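Local coordinates for protein serine acetyltransferase (Entamoeba histolytica, PDB 3Q1X) that probably transfers an acetyl group to the hydroxyl of L-serine, an acylation step of cysteine biosynthesis, and is built with a left-handed beta-helix, at residues V135-H140 with G174-D179. Sequence-based numbering, arbitrary orientation.
Sequences VYRIAH and GHFFID. With SER (serine), chain B.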
loop_
_atom_site.group_PDB
_atom_site.type_symbol
_atom_site.label_atom_id
_atom_site.label_comp_id
_atom_site.label_asym_id
_atom_site.label_seq_id
_atom_site.Cartn_x
_atom_site.Cartn_y
_atom_site.Cartn_z
ATOM N N VAL A 135 4.976 5.885 14.674
ATOM C CA VAL A 135 3.795 6.723 14.644
ATOM C C VAL A 135 2.724 6.123 15.559
ATOM O O VAL A 135 2.106 6.844 16.333
ATOM C CB VAL A 135 3.307 6.954 13.203
ATOM C CG1 VAL A 135 2.056 7.792 13.190
ATOM C CG2 VAL A 135 4.417 7.613 12.356
ATOM N N TYR A 136 2.540 4.800 15.514
ATOM C CA TYR A 136 1.576 4.149 16.403
ATOM C C TYR A 136 1.769 4.503 17.888
ATOM O O TYR A 136 0.793 4.740 18.613
ATOM C CB TYR A 136 1.578 2.617 16.262
ATOM C CG TYR A 136 1.066 1.964 17.533
ATOM C CD1 TYR A 136 -0.304 1.913 17.816
ATOM C CD2 TYR A 136 1.959 1.481 18.497
ATOM C CE1 TYR A 136 -0.770 1.363 19.023
ATOM C CE2 TYR A 136 1.502 0.938 19.701
ATOM C CZ TYR A 136 0.143 0.884 19.954
ATOM O OH TYR A 136 -0.299 0.350 21.147
ATOM N N ARG A 137 3.018 4.530 18.342
ATOM C CA ARG A 137 3.255 4.709 19.767
ATOM C C ARG A 137 2.823 6.099 20.227
ATOM O O ARG A 137 2.367 6.282 21.368
ATOM C CB ARG A 137 4.703 4.366 20.134
ATOM C CG ARG A 137 4.971 2.860 19.975
ATOM C CD ARG A 137 6.066 2.340 20.899
ATOM N NE ARG A 137 6.383 0.936 20.618
ATOM C CZ ARG A 137 5.677 -0.098 21.073
ATOM N NH1 ARG A 137 4.611 0.102 21.852
ATOM N NH2 ARG A 137 6.045 -1.331 20.762
ATOM N N ILE A 138 2.916 7.067 19.319
ATOM C CA ILE A 138 2.419 8.410 19.610
ATOM C C ILE A 138 0.895 8.485 19.460
ATOM O O ILE A 138 0.216 8.990 20.356
ATOM C CB ILE A 138 3.173 9.495 18.807
ATOM C CG1 ILE A 138 4.533 9.794 19.471
ATOM C CG2 ILE A 138 2.342 10.771 18.692
ATOM C CD1 ILE A 138 5.608 8.735 19.261
ATOM N N ALA A 139 0.361 7.951 18.356
ATOM C CA ALA A 139 -1.094 7.894 18.140
ATOM C C ALA A 139 -1.848 7.248 19.312
ATOM O O ALA A 139 -2.949 7.689 19.684
ATOM C CB ALA A 139 -1.412 7.181 16.837
ATOM N N HIS A 140 -1.261 6.207 19.897
ATOM C CA HIS A 140 -1.852 5.547 21.059
ATOM C C HIS A 140 -1.981 6.456 22.288
ATOM O O HIS A 140 -2.969 6.353 23.026
ATOM C CB HIS A 140 -1.106 4.254 21.412
ATOM C CG HIS A 140 -1.761 3.464 22.501
ATOM N ND1 HIS A 140 -3.020 2.921 22.374
ATOM C CD2 HIS A 140 -1.338 3.148 23.749
ATOM C CE1 HIS A 140 -3.344 2.300 23.493
ATOM N NE2 HIS A 140 -2.337 2.414 24.340
ATOM N N GLY A 174 6.563 -3.737 24.284
ATOM C CA GLY A 174 7.843 -3.563 23.598
ATOM C C GLY A 174 8.391 -4.791 22.898
ATOM O O GLY A 174 7.755 -5.842 22.872
ATOM N N HIS A 175 9.596 -4.652 22.354
ATOM C CA HIS A 175 10.224 -5.675 21.520
ATOM C C HIS A 175 9.261 -6.179 20.444
ATOM O O HIS A 175 9.146 -7.385 20.209
ATOM C CB HIS A 175 10.752 -6.844 22.374
ATOM C CG HIS A 175 11.804 -6.450 23.363
ATOM N ND1 HIS A 175 13.152 -6.518 23.084
ATOM C CD2 HIS A 175 11.706 -5.991 24.631
ATOM C CE1 HIS A 175 13.840 -6.119 24.139
ATOM N NE2 HIS A 175 12.986 -5.789 25.090
ATOM N N PHE A 176 8.573 -5.240 19.808
ATOM C CA PHE A 176 7.546 -5.542 18.836
ATOM C C PHE A 176 8.126 -5.468 17.428
ATOM O O PHE A 176 8.867 -4.537 17.097
ATOM C CB PHE A 176 6.369 -4.572 19.000
ATOM C CG PHE A 176 5.215 -4.843 18.077
ATOM C CD1 PHE A 176 4.566 -6.073 18.080
ATOM C CD2 PHE A 176 4.778 -3.864 17.205
ATOM C CE1 PHE A 176 3.494 -6.321 17.214
ATOM C CE2 PHE A 176 3.697 -4.096 16.336
ATOM C CZ PHE A 176 3.056 -5.331 16.342
ATOM N N PHE A 177 7.792 -6.454 16.604
ATOM C CA PHE A 177 8.284 -6.498 15.224
ATOM C C PHE A 177 7.244 -6.992 14.233
ATOM O O PHE A 177 6.732 -8.108 14.358
ATOM C CB PHE A 177 9.550 -7.355 15.139
ATOM C CG PHE A 177 10.146 -7.463 13.746
ATOM C CD1 PHE A 177 10.314 -6.338 12.931
ATOM C CD2 PHE A 177 10.595 -8.695 13.278
ATOM C CE1 PHE A 177 10.885 -6.452 11.655
ATOM C CE2 PHE A 177 11.175 -8.822 12.009
ATOM C CZ PHE A 177 11.317 -7.699 11.195
ATOM N N ILE A 178 6.936 -6.149 13.248
ATOM C CA ILE A 178 6.172 -6.550 12.077
ATOM C C ILE A 178 7.152 -6.654 10.899
ATOM O O ILE A 178 7.728 -5.658 10.481
ATOM C CB ILE A 178 5.040 -5.545 11.728
ATOM C CG1 ILE A 178 4.008 -5.460 12.858
ATOM C CG2 ILE A 178 4.372 -5.935 10.419
ATOM C CD1 ILE A 178 3.204 -4.178 12.869
ATOM N N ASP A 179 7.345 -7.861 10.379
ATOM C CA ASP A 179 8.179 -8.064 9.204
ATOM C C ASP A 179 7.329 -8.059 7.955
ATOM O O ASP A 179 6.273 -8.703 7.918
ATOM C CB ASP A 179 8.925 -9.399 9.297
ATOM C CG ASP A 179 10.139 -9.464 8.388
ATOM O OD1 ASP A 179 10.485 -8.469 7.694
ATOM O OD2 ASP A 179 10.774 -10.529 8.374
HETATM N N SER B . 12.613 -11.206 6.488
HETATM C CA SER B . 12.693 -12.675 6.748
HETATM C C SER B . 13.907 -13.277 6.056
HETATM O O SER B . 14.625 -12.592 5.330
HETATM C CB SER B . 11.414 -13.372 6.275
HETATM O OG SER B . 11.279 -13.291 4.862
HETATM O OXT SER B . 14.192 -14.458 6.211
#
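R137 and G174 have the closest CA atoms, 10.2 Å apart, where helix 128-144 faces the start of the left-handed beta-helix, the hexapeptide-repeat fold of this family. The backbones thus stay well apart. Residues 135-140 are helical throughout. Residues 174-176 form a turn that leads into strand 177-178, an outermost strand, within this chain, of one parallel sheet of the beta-helix.

A single arginine bridges this gap. The R137 chain is extended from CG to NE, which carries the guanidinium to the turn. R137 NH2 lies 3.7 Å from F176 CB, which sits at the edge of the guanidinium, near its plane. R137 NH2 is also 4.0 Å from G174 CA. CB rather than the ring of F176 makes the touch, and the ring plane is turned 79° from the guanidinium.

No hydrogen bond joins the two segments directly. The buried guanidinium is instead held by their surroundings: NH1 hydrogen-bonds to I172 O, NH2 to K173 O, and NE forms a salt bridge with D106 of helix 82-113. D106 also accepts a hydrogen bond from F176 N, so one carboxylate ties both sides of the junction between helical domain and beta-helix. At the far end of 174-179, D179 meets bound serine, which is also hydrogen-bonded to D114 and to R222 of a second subunit. The serine N donates to D179 OD2 at 2.7 Å.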